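Local coordinates for protein tryptophane-5-halogenase (Microbispora sp. ATCC PTA-5024, PDB 5UAO) that probably uses a flavin cofactor to chlorinate carbon 5 of a tryptophan during biosynthesis of the lanthipeptide NAI-107, at residues A[103-108]-A[353-358]; A[73-78]-A[458-463]; A[116-121]-A[465-470]. One frame throughout, in Å; residues are numbered along the deposited sequence.

Interaction 1 (A[103-108]-A[353-358]). With FAD (flavin-adenine dinucleotide), chain E.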
# COMPACT_ATOMS: atom_id res chain seq x y z
N LEU A 103 24.94 -10.69 -0.27
CA LEU A 103 24.73 -9.60 -1.20
C LEU A 103 23.50 -9.90 -2.05
O LEU A 103 22.94 -9.00 -2.75
CB LEU A 103 25.95 -9.47 -2.14
CG LEU A 103 27.28 -9.08 -1.49
CD1 LEU A 103 28.35 -8.82 -2.50
CD2 LEU A 103 27.05 -7.85 -0.66
N GLY A 104 23.09 -11.15 -1.99
CA GLY A 104 21.92 -11.62 -2.71
C GLY A 104 21.87 -13.13 -2.79
O GLY A 104 22.46 -13.84 -1.98
N ILE A 105 21.05 -13.61 -3.75
CA ILE A 105 20.92 -15.01 -4.02
C ILE A 105 21.41 -15.29 -5.46
O ILE A 105 21.02 -14.60 -6.43
CB ILE A 105 19.46 -15.48 -3.91
CG1 ILE A 105 18.91 -15.25 -2.51
CG2 ILE A 105 19.36 -16.92 -4.35
CD1 ILE A 105 17.43 -15.48 -2.31
N ARG A 106 22.29 -16.28 -5.56
CA ARG A 106 22.62 -16.87 -6.82
C ARG A 106 21.72 -18.02 -7.18
O ARG A 106 21.81 -19.13 -6.58
CB ARG A 106 24.05 -17.37 -6.79
CG ARG A 106 24.56 -17.84 -8.12
CD ARG A 106 26.02 -18.31 -8.12
NE ARG A 106 26.19 -18.82 -9.48
CZ ARG A 106 26.01 -20.09 -9.86
NH1 ARG A 106 25.82 -21.08 -8.98
NH2 ARG A 106 26.08 -20.37 -11.14
N PHE A 107 21.04 -17.86 -8.29
CA PHE A 107 20.04 -18.82 -8.74
C PHE A 107 20.56 -19.71 -9.88
O PHE A 107 20.70 -19.24 -11.02
CB PHE A 107 18.81 -18.04 -9.22
CG PHE A 107 17.85 -17.63 -8.15
CD1 PHE A 107 17.01 -18.56 -7.57
CD2 PHE A 107 17.77 -16.30 -7.71
CE1 PHE A 107 16.14 -18.23 -6.56
CE2 PHE A 107 16.88 -15.95 -6.73
CZ PHE A 107 16.08 -16.91 -6.12
N GLU A 108 20.87 -20.98 -9.58
CA GLU A 108 21.18 -21.96 -10.63
C GLU A 108 19.81 -22.57 -10.99
O GLU A 108 19.35 -23.56 -10.43
CB GLU A 108 22.13 -23.08 -10.26
CG GLU A 108 23.33 -22.68 -9.48
CD GLU A 108 24.25 -23.90 -9.37
OE1 GLU A 108 24.56 -24.34 -8.20
OE2 GLU A 108 24.54 -24.50 -10.46
N PRO A 353 12.45 -21.82 2.48
CA PRO A 353 13.37 -20.71 2.58
C PRO A 353 13.95 -20.25 1.29
O PRO A 353 15.05 -19.68 1.27
CB PRO A 353 14.45 -21.27 3.51
CG PRO A 353 14.48 -22.71 3.08
CD PRO A 353 13.04 -23.06 3.03
N LEU A 354 13.22 -20.35 0.19
CA LEU A 354 13.79 -19.89 -1.10
C LEU A 354 14.17 -18.35 -1.20
O LEU A 354 15.02 -17.87 -1.99
CB LEU A 354 12.82 -20.35 -2.19
CG LEU A 354 13.23 -20.41 -3.64
CD1 LEU A 354 14.51 -21.16 -3.89
CD2 LEU A 354 12.07 -21.11 -4.35
N GLU A 355 13.49 -17.55 -0.44
CA GLU A 355 13.81 -16.07 -0.39
C GLU A 355 14.19 -15.55 1.00
O GLU A 355 14.14 -14.33 1.26
CB GLU A 355 12.62 -15.30 -0.96
CG GLU A 355 12.50 -15.45 -2.47
CD GLU A 355 13.49 -14.60 -3.25
OE1 GLU A 355 14.23 -13.81 -2.60
OE2 GLU A 355 13.59 -14.79 -4.49
N SER A 356 14.51 -16.49 1.90
CA SER A 356 14.65 -16.27 3.37
C SER A 356 13.80 -15.21 4.00
O SER A 356 14.26 -14.18 4.48
CB SER A 356 16.10 -16.04 3.77
OG SER A 356 16.73 -15.31 2.82
N SER A 357 12.53 -15.44 3.94
CA SER A 357 11.57 -14.57 4.54
C SER A 357 11.26 -14.95 6.00
O SER A 357 10.56 -14.23 6.64
CB SER A 357 10.28 -14.69 3.75
OG SER A 357 10.02 -16.04 3.51
N GLY A 358 11.73 -16.09 6.52
CA GLY A 358 11.33 -16.55 7.86
C GLY A 358 11.59 -15.54 8.98
O GLY A 358 10.65 -15.13 9.69
PA FAD E . 11.24 -23.73 16.68
O1A FAD E . 12.69 -23.41 16.32
O2A FAD E . 10.53 -25.00 16.18
O5B FAD E . 11.03 -23.57 18.27
C5B FAD E . 9.92 -24.06 19.00
C4B FAD E . 10.24 -23.89 20.47
O4B FAD E . 8.98 -24.19 21.07
C3B FAD E . 11.28 -24.85 21.10
O3B FAD E . 12.19 -24.15 22.09
C2B FAD E . 10.41 -25.89 21.82
O2B FAD E . 11.05 -26.55 22.98
C1B FAD E . 9.21 -25.03 22.20
N9A FAD E . 8.03 -25.86 22.52
C8A FAD E . 7.27 -26.57 21.63
N7A FAD E . 6.25 -27.18 22.30
C5A FAD E . 6.40 -26.88 23.61
C6A FAD E . 5.71 -27.26 24.84
N6A FAD E . 4.62 -28.09 24.77
N1A FAD E . 6.14 -26.74 25.97
C2A FAD E . 7.19 -25.90 26.05
N3A FAD E . 7.88 -25.53 24.97
C4A FAD E . 7.52 -26.00 23.76
N1 FAD E . 14.23 -18.62 8.04
C2 FAD E . 15.10 -17.66 7.59
O2 FAD E . 14.97 -16.45 7.95
N3 FAD E . 16.12 -17.98 6.75
C4 FAD E . 16.36 -19.23 6.32
O4 FAD E . 17.34 -19.41 5.52
C4X FAD E . 15.44 -20.32 6.79
N5 FAD E . 15.54 -21.61 6.37
C5X FAD E . 14.70 -22.58 6.81
C6 FAD E . 14.86 -23.88 6.34
C7 FAD E . 14.00 -24.89 6.73
C7M FAD E . 14.15 -26.31 6.27
C8 FAD E . 12.94 -24.60 7.70
C8M FAD E . 12.01 -25.73 8.13
C9 FAD E . 12.77 -23.31 8.15
C9A FAD E . 13.59 -22.25 7.75
N10 FAD E . 13.40 -20.90 8.21
C10 FAD E . 14.33 -19.93 7.71
C1' FAD E . 12.41 -20.43 9.22
C2' FAD E . 13.31 -20.27 10.54
O2' FAD E . 13.94 -21.54 10.62
C3' FAD E . 12.95 -20.27 12.07
O3' FAD E . 13.98 -20.51 13.10
C4' FAD E . 12.29 -21.57 12.39
O4' FAD E . 12.04 -22.35 11.18
C5' FAD E . 11.12 -21.22 13.31
O5' FAD E . 11.59 -20.83 14.57
P FAD E . 10.50 -21.07 15.77
O1P FAD E . 9.17 -20.60 15.35
O2P FAD E . 11.18 -20.36 16.93
O3P FAD E . 10.24 -22.60 16.04

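Interaction 2 (A[73-78]-A[458-463]). With FAD (flavin-adenine dinucleotide), chain E.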
# COMPACT_ATOMS: atom_id res chain seq x y z
N ALA A 73 19.81 -17.77 6.70
CA ALA A 73 20.02 -16.64 5.82
C ALA A 73 18.94 -15.59 6.09
O ALA A 73 17.82 -15.95 6.41
CB ALA A 73 19.98 -17.04 4.34
N THR A 74 19.25 -14.32 5.88
CA THR A 74 18.26 -13.28 6.13
C THR A 74 18.23 -12.27 5.00
O THR A 74 18.84 -12.44 3.92
CB THR A 74 18.52 -12.55 7.50
OG1 THR A 74 19.77 -11.85 7.47
CG2 THR A 74 18.67 -13.54 8.59
N VAL A 75 17.48 -11.20 5.22
CA VAL A 75 17.39 -10.09 4.26
C VAL A 75 17.94 -8.81 4.93
O VAL A 75 18.10 -8.75 6.16
CB VAL A 75 15.93 -9.85 3.78
CG1 VAL A 75 15.36 -11.03 3.04
CG2 VAL A 75 15.01 -9.42 4.91
N SER A 76 18.11 -7.77 4.12
CA SER A 76 18.78 -6.57 4.54
C SER A 76 18.12 -5.91 5.75
O SER A 76 18.81 -5.46 6.72
CB SER A 76 18.98 -5.63 3.35
OG SER A 76 17.71 -5.20 3.00
N TYR A 77 16.81 -5.95 5.83
CA TYR A 77 16.07 -5.37 6.97
C TYR A 77 16.48 -5.91 8.33
O TYR A 77 16.46 -5.23 9.38
CB TYR A 77 14.58 -5.62 6.76
CG TYR A 77 13.71 -4.97 7.77
CD1 TYR A 77 13.47 -3.60 7.67
CD2 TYR A 77 13.12 -5.68 8.81
CE1 TYR A 77 12.65 -2.93 8.57
CE2 TYR A 77 12.32 -5.02 9.75
CZ TYR A 77 12.10 -3.63 9.62
OH TYR A 77 11.33 -2.89 10.47
N MET A 78 16.81 -7.20 8.32
CA MET A 78 17.13 -7.89 9.55
C MET A 78 18.35 -7.29 10.21
O MET A 78 18.50 -7.35 11.46
CB MET A 78 17.35 -9.38 9.32
CG MET A 78 17.10 -10.21 10.53
SD MET A 78 15.40 -10.13 11.11
CE MET A 78 15.52 -10.99 12.67
N LEU A 458 6.18 -6.58 -0.07
CA LEU A 458 6.68 -5.30 0.35
C LEU A 458 8.17 -5.25 0.42
O LEU A 458 8.78 -4.26 -0.00
CB LEU A 458 6.15 -5.01 1.74
CG LEU A 458 6.40 -3.59 2.22
CD1 LEU A 458 5.75 -2.57 1.25
CD2 LEU A 458 5.85 -3.51 3.65
N PHE A 459 8.80 -6.28 0.97
CA PHE A 459 10.25 -6.14 1.06
C PHE A 459 10.90 -6.38 -0.32
O PHE A 459 11.81 -5.69 -0.68
CB PHE A 459 10.87 -7.10 2.09
CG PHE A 459 12.33 -7.13 2.00
CD1 PHE A 459 13.09 -6.07 2.51
CD2 PHE A 459 12.99 -8.15 1.31
CE1 PHE A 459 14.48 -6.05 2.40
CE2 PHE A 459 14.39 -8.10 1.16
CZ PHE A 459 15.12 -7.04 1.67
N TYR A 460 10.45 -7.39 -1.04
CA TYR A 460 11.13 -7.91 -2.25
C TYR A 460 10.80 -7.03 -3.47
O TYR A 460 11.63 -6.85 -4.36
CB TYR A 460 10.71 -9.40 -2.48
CG TYR A 460 11.12 -10.29 -1.34
CD1 TYR A 460 12.40 -10.86 -1.28
CD2 TYR A 460 10.23 -10.56 -0.28
CE1 TYR A 460 12.79 -11.64 -0.17
CE2 TYR A 460 10.60 -11.33 0.79
CZ TYR A 460 11.89 -11.85 0.87
OH TYR A 460 12.20 -12.65 1.93
N GLY A 461 9.54 -6.58 -3.54
CA GLY A 461 9.12 -5.51 -4.44
C GLY A 461 9.00 -5.97 -5.87
O GLY A 461 9.23 -7.16 -6.20
N LEU A 462 8.64 -5.03 -6.73
CA LEU A 462 8.53 -5.26 -8.13
C LEU A 462 9.86 -5.68 -8.71
O LEU A 462 9.89 -6.48 -9.65
CB LEU A 462 8.10 -4.01 -8.89
CG LEU A 462 6.65 -3.70 -8.81
CD1 LEU A 462 6.46 -2.42 -9.59
CD2 LEU A 462 5.82 -4.86 -9.37
N GLU A 463 10.95 -5.13 -8.18
CA GLU A 463 12.30 -5.48 -8.65
C GLU A 463 12.57 -6.99 -8.46
O GLU A 463 13.18 -7.63 -9.29
CB GLU A 463 13.41 -4.57 -8.03
CG GLU A 463 13.60 -4.57 -6.51
CD GLU A 463 12.60 -3.69 -5.71
OE1 GLU A 463 11.62 -3.20 -6.31
OE2 GLU A 463 12.77 -3.51 -4.47
PA FAD E . 11.24 -23.73 16.68
O1A FAD E . 12.69 -23.41 16.32
O2A FAD E . 10.53 -25.00 16.18
O5B FAD E . 11.03 -23.57 18.27
C5B FAD E . 9.92 -24.06 19.00
C4B FAD E . 10.24 -23.89 20.47
O4B FAD E . 8.98 -24.19 21.07
C3B FAD E . 11.28 -24.85 21.10
O3B FAD E . 12.19 -24.15 22.09
C2B FAD E . 10.41 -25.89 21.82
O2B FAD E . 11.05 -26.55 22.98
C1B FAD E . 9.21 -25.03 22.20
N9A FAD E . 8.03 -25.86 22.52
C8A FAD E . 7.27 -26.57 21.63
N7A FAD E . 6.25 -27.18 22.30
C5A FAD E . 6.40 -26.88 23.61
C6A FAD E . 5.71 -27.26 24.84
N6A FAD E . 4.62 -28.09 24.77
N1A FAD E . 6.14 -26.74 25.97
C2A FAD E . 7.19 -25.90 26.05
N3A FAD E . 7.88 -25.53 24.97
C4A FAD E . 7.52 -26.00 23.76
N1 FAD E . 14.23 -18.62 8.04
C2 FAD E . 15.10 -17.66 7.59
O2 FAD E . 14.97 -16.45 7.95
N3 FAD E . 16.12 -17.98 6.75
C4 FAD E . 16.36 -19.23 6.32
O4 FAD E . 17.34 -19.41 5.52
C4X FAD E . 15.44 -20.32 6.79
N5 FAD E . 15.54 -21.61 6.37
C5X FAD E . 14.70 -22.58 6.81
C6 FAD E . 14.86 -23.88 6.34
C7 FAD E . 14.00 -24.89 6.73
C7M FAD E . 14.15 -26.31 6.27
C8 FAD E . 12.94 -24.60 7.70
C8M FAD E . 12.01 -25.73 8.13
C9 FAD E . 12.77 -23.31 8.15
C9A FAD E . 13.59 -22.25 7.75
N10 FAD E . 13.40 -20.90 8.21
C10 FAD E . 14.33 -19.93 7.71
C1' FAD E . 12.41 -20.43 9.22
C2' FAD E . 13.31 -20.27 10.54
O2' FAD E . 13.94 -21.54 10.62
C3' FAD E . 12.95 -20.27 12.07
O3' FAD E . 13.98 -20.51 13.10
C4' FAD E . 12.29 -21.57 12.39
O4' FAD E . 12.04 -22.35 11.18
C5' FAD E . 11.12 -21.22 13.31
O5' FAD E . 11.59 -20.83 14.57
P FAD E . 10.50 -21.07 15.77
O1P FAD E . 9.17 -20.60 15.35
O2P FAD E . 11.18 -20.36 16.93
O3P FAD E . 10.24 -22.60 16.04

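Interaction 3 (A[116-121]-A[465-470])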
# COMPACT_ATOMS: atom_id res chain seq x y z
N PHE A 116 21.37 -16.97 -12.90
CA PHE A 116 21.29 -15.50 -12.75
C PHE A 116 21.41 -15.19 -11.29
O PHE A 116 21.26 -16.07 -10.45
CB PHE A 116 19.98 -14.85 -13.29
CG PHE A 116 18.73 -15.46 -12.71
CD1 PHE A 116 18.24 -16.65 -13.24
CD2 PHE A 116 18.08 -14.90 -11.62
CE1 PHE A 116 17.11 -17.27 -12.72
CE2 PHE A 116 16.93 -15.51 -11.09
CZ PHE A 116 16.43 -16.67 -11.66
N VAL A 117 21.64 -13.93 -11.01
CA VAL A 117 21.84 -13.47 -9.64
C VAL A 117 20.82 -12.41 -9.32
O VAL A 117 20.40 -11.64 -10.19
CB VAL A 117 23.29 -12.93 -9.36
CG1 VAL A 117 24.31 -14.05 -9.54
CG2 VAL A 117 23.63 -11.75 -10.21
N ALA A 118 20.42 -12.39 -8.06
CA ALA A 118 19.42 -11.53 -7.54
C ALA A 118 19.99 -10.78 -6.35
O ALA A 118 20.02 -11.31 -5.24
CB ALA A 118 18.23 -12.37 -7.09
N PRO A 119 20.31 -9.51 -6.53
CA PRO A 119 20.95 -8.73 -5.52
C PRO A 119 19.98 -7.90 -4.66
O PRO A 119 18.84 -7.70 -5.03
CB PRO A 119 21.87 -7.83 -6.35
CG PRO A 119 21.00 -7.48 -7.49
CD PRO A 119 20.21 -8.74 -7.80
N PHE A 120 20.45 -7.37 -3.53
CA PHE A 120 19.62 -6.54 -2.66
C PHE A 120 19.64 -5.02 -3.01
O PHE A 120 18.88 -4.26 -2.41
CB PHE A 120 20.13 -6.63 -1.22
CG PHE A 120 19.78 -7.91 -0.50
CD1 PHE A 120 18.43 -8.28 -0.30
CD2 PHE A 120 20.79 -8.69 0.07
CE1 PHE A 120 18.12 -9.47 0.38
CE2 PHE A 120 20.49 -9.84 0.81
CZ PHE A 120 19.16 -10.25 0.95
N ASP A 121 20.52 -4.59 -3.91
CA ASP A 121 20.88 -3.14 -4.04
C ASP A 121 20.27 -2.33 -5.18
O ASP A 121 20.79 -1.25 -5.57
CB ASP A 121 22.37 -3.01 -4.22
CG ASP A 121 22.83 -3.54 -5.56
OD1 ASP A 121 22.13 -4.37 -6.19
OD2 ASP A 121 23.93 -3.13 -5.97
N VAL A 465 10.27 -9.40 -8.37
CA VAL A 465 9.40 -10.10 -9.37
C VAL A 465 10.03 -10.01 -10.77
O VAL A 465 10.15 -11.03 -11.47
CB VAL A 465 7.97 -9.51 -9.40
CG1 VAL A 465 7.13 -10.19 -10.49
CG2 VAL A 465 7.31 -9.72 -8.01
N ASP A 466 10.45 -8.82 -11.16
CA ASP A 466 11.12 -8.63 -12.46
C ASP A 466 12.37 -9.54 -12.58
O ASP A 466 12.61 -10.14 -13.62
CB ASP A 466 11.55 -7.20 -12.60
CG ASP A 466 10.43 -6.24 -13.14
OD1 ASP A 466 9.44 -6.62 -13.86
OD2 ASP A 466 10.62 -5.03 -12.88
N THR A 467 13.16 -9.65 -11.53
CA THR A 467 14.42 -10.37 -11.65
C THR A 467 14.16 -11.85 -11.85
O THR A 467 14.78 -12.46 -12.70
CB THR A 467 15.35 -10.12 -10.45
OG1 THR A 467 15.58 -8.72 -10.33
CG2 THR A 467 16.66 -10.86 -10.56
N LEU A 468 13.21 -12.40 -11.10
CA LEU A 468 12.87 -13.79 -11.17
C LEU A 468 12.28 -14.13 -12.51
O LEU A 468 12.63 -15.13 -13.10
CB LEU A 468 11.89 -14.25 -10.04
CG LEU A 468 12.65 -14.84 -8.87
CD1 LEU A 468 13.39 -16.16 -9.20
CD2 LEU A 468 13.65 -13.85 -8.34
N LEU A 469 11.43 -13.25 -13.04
CA LEU A 469 10.74 -13.57 -14.29
C LEU A 469 11.72 -13.43 -15.53
O LEU A 469 11.81 -14.31 -16.38
CB LEU A 469 9.52 -12.66 -14.41
CG LEU A 469 8.33 -12.95 -13.48
CD1 LEU A 469 7.26 -11.88 -13.78
CD2 LEU A 469 7.76 -14.28 -13.84
N LEU A 470 12.54 -12.41 -15.53
CA LEU A 470 13.50 -12.21 -16.62
C LEU A 470 14.64 -13.21 -16.49
O LEU A 470 15.18 -13.74 -17.49
CB LEU A 470 14.04 -10.76 -16.57
CG LEU A 470 13.03 -9.67 -16.93
CD1 LEU A 470 13.63 -8.40 -16.43
CD2 LEU A 470 12.73 -9.62 -18.41

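Interaction 1 (A[103-108]-A[353-358])
Ile105 of strand 104-108 faces Glu355, in the loop between strand 349-350 and helix 358-372, with their CA atoms 8.1 Å apart, so side chains rather than backbones make the contact. The loop folds back on itself through Ser356 N, which is hydrogen-bonded to Pro353 O. With CG1 set anti to its own carbonyl carbon (chi1 -61°) and the chain extended beyond, Ile105 sends CD1 into the loop, 3.4 Å from Leu354 O and 3.6 Å from Glu355 OE1. Phe107, two residues on, does not aim its CB at the loop, but its ring swings near and presents an edge: Leu354 CD1 lies near the ring plane 4.3 Å from Phe107 CE1, and Glu355 OE2 comes to 3.7 Å from Phe107 CZ, its carboxylate turned 45° from the ring. Ile105 CG2 covers the rim of one ring face. The polar partner of this buried carboxylate is His404 of helix 383-406, whose NE2 is hydrogen-bonded to Glu355 OE2.

At the far side of the loop Pro353 sits against the flavin, its CB only 3.1 Å from FAD N5 and its CG 3.5 Å from FAD C6. A glycine in place of Pro353 would probably leave this part of the isoalloxazine without its close support and let the loop backbone turn more freely. Ser356 CB touches the pyrimidine part at FAD N3, 3.6 Å away. Pro353 also rests on Trp283 and Trp285, the two tryptophans of the WxWxIP motif found in flavin-dependent halogenases, and the whole belongs to the flavin-binding core of that family.

Interaction 2 (A[73-78]-A[458-463])
The turn that grips the pyrimidine end of the flavin runs from Ala73 into helix 76-85, and its Val75 is packed against Phe459 and Tyr460 just ahead of helix 461-471. Ala73 makes two nearly straight bonds to the cofactor: its O accepts from FAD N3 at 2.7 Å, and its N donates to FAD O4 at 3.2 Å. Two residues on, Val75 and Phe459 approach from opposite directions. Val75 CG2 stands over one face of the Phe459 ring, 4.1 Å from the centroid and 14° off the normal, a CH-pi contact, while Val75 CB lies 3.5 Å from Phe459 CE2. Phe459 has CG anti to its backbone N (chi1 170°), which carries the ring across to Ser76, whose OG meets its edge, in plane, 3.4 Å from Phe459 CE1. Val75 CG1 turns to Tyr460 OH at 3.7 Å, a hydroxyl that is hydrogen-bonded to Glu355 O. Phe459 in turn sets CD2 over the centre of the Tyr460 ring. Leu360 of helix 358-372 touches both Tyr77 and Phe459, strand 173-175 covers Ala73 and Thr74, and Leu458 packs on Tyr450 of the second subunit.

Interaction 3 (A[116-121]-A[465-470])
Ala118 and Thr467 mark the closest backbone approach, 6.6 Å between CA atoms, where helix 465-470 runs almost exactly antiparallel to strand 116-119 (177°) with the segment axes 9.0 Å apart.

The apolar contacts come from two places along the strand. Phe116 sets its CG between its backbone N and carbonyl carbon (chi1 54°), and from there the ring reaches over to the helix. Leu468 approaches it at about a right angle and puts CD1 at the ring edge, in the ring plane, 3.9 Å from Phe116 CZ. Although the CB of Leu468 points away from the strand, its end bends back to make this touch. Further along, Ala118 CB meets the methyl CG2 of Thr467 at 4.1 Å; the small alanine side chain is consistent with the close approach of the backbones here.

Contacts with polar backbone atoms are of van der Waals kind. Thr467 CG2 is 3.8 Å from Val117 O, and Thr467 O is 4.1 Å from Phe116 CE2. Thr467 has CG2 anti to its backbone N and OG1 anti to its carbonyl carbon, a setting (chi1 -58°) that turns the methyl to the strand and leaves the hydroxyl to bond Glu463 O, one turn earlier in the same helix.

Val117, whose CB points away from helix 465-470, packs on helix 144-151, and Leu468 also leans on Ile403 and His404 of helix 383-406. Strand 116-119 is an outermost strand, within this chain, of a mixed sheet, and the contact is a layered alpha/beta one: a helix laid antiparallel along an edge strand, meeting it through small and apolar side chains.

How the interactions relate
From the N terminus the chain passes residues 73-78, 103-108 and 116-121 before a long run of strands and helices brings it to 353-358 and, later, to 458-463 and 465-470. Interaction 2 closes the loop from 73 to 463, and interaction 1 is nested inside it. Interaction 3 opens within both loops and closes beyond them, so it crosses each. Interactions 1 and 3 share a sheet, in which strands 104-108 and 116-119 are hydrogen-bonded neighbours; interactions 2 and 3 share helix 461-471. Interactions 1 and 2 both touch FAD, and Ser356 CB packs on Ala73 O between them. Together the three tie the flavin pocket to the edge of the sheet and to helix 461-471.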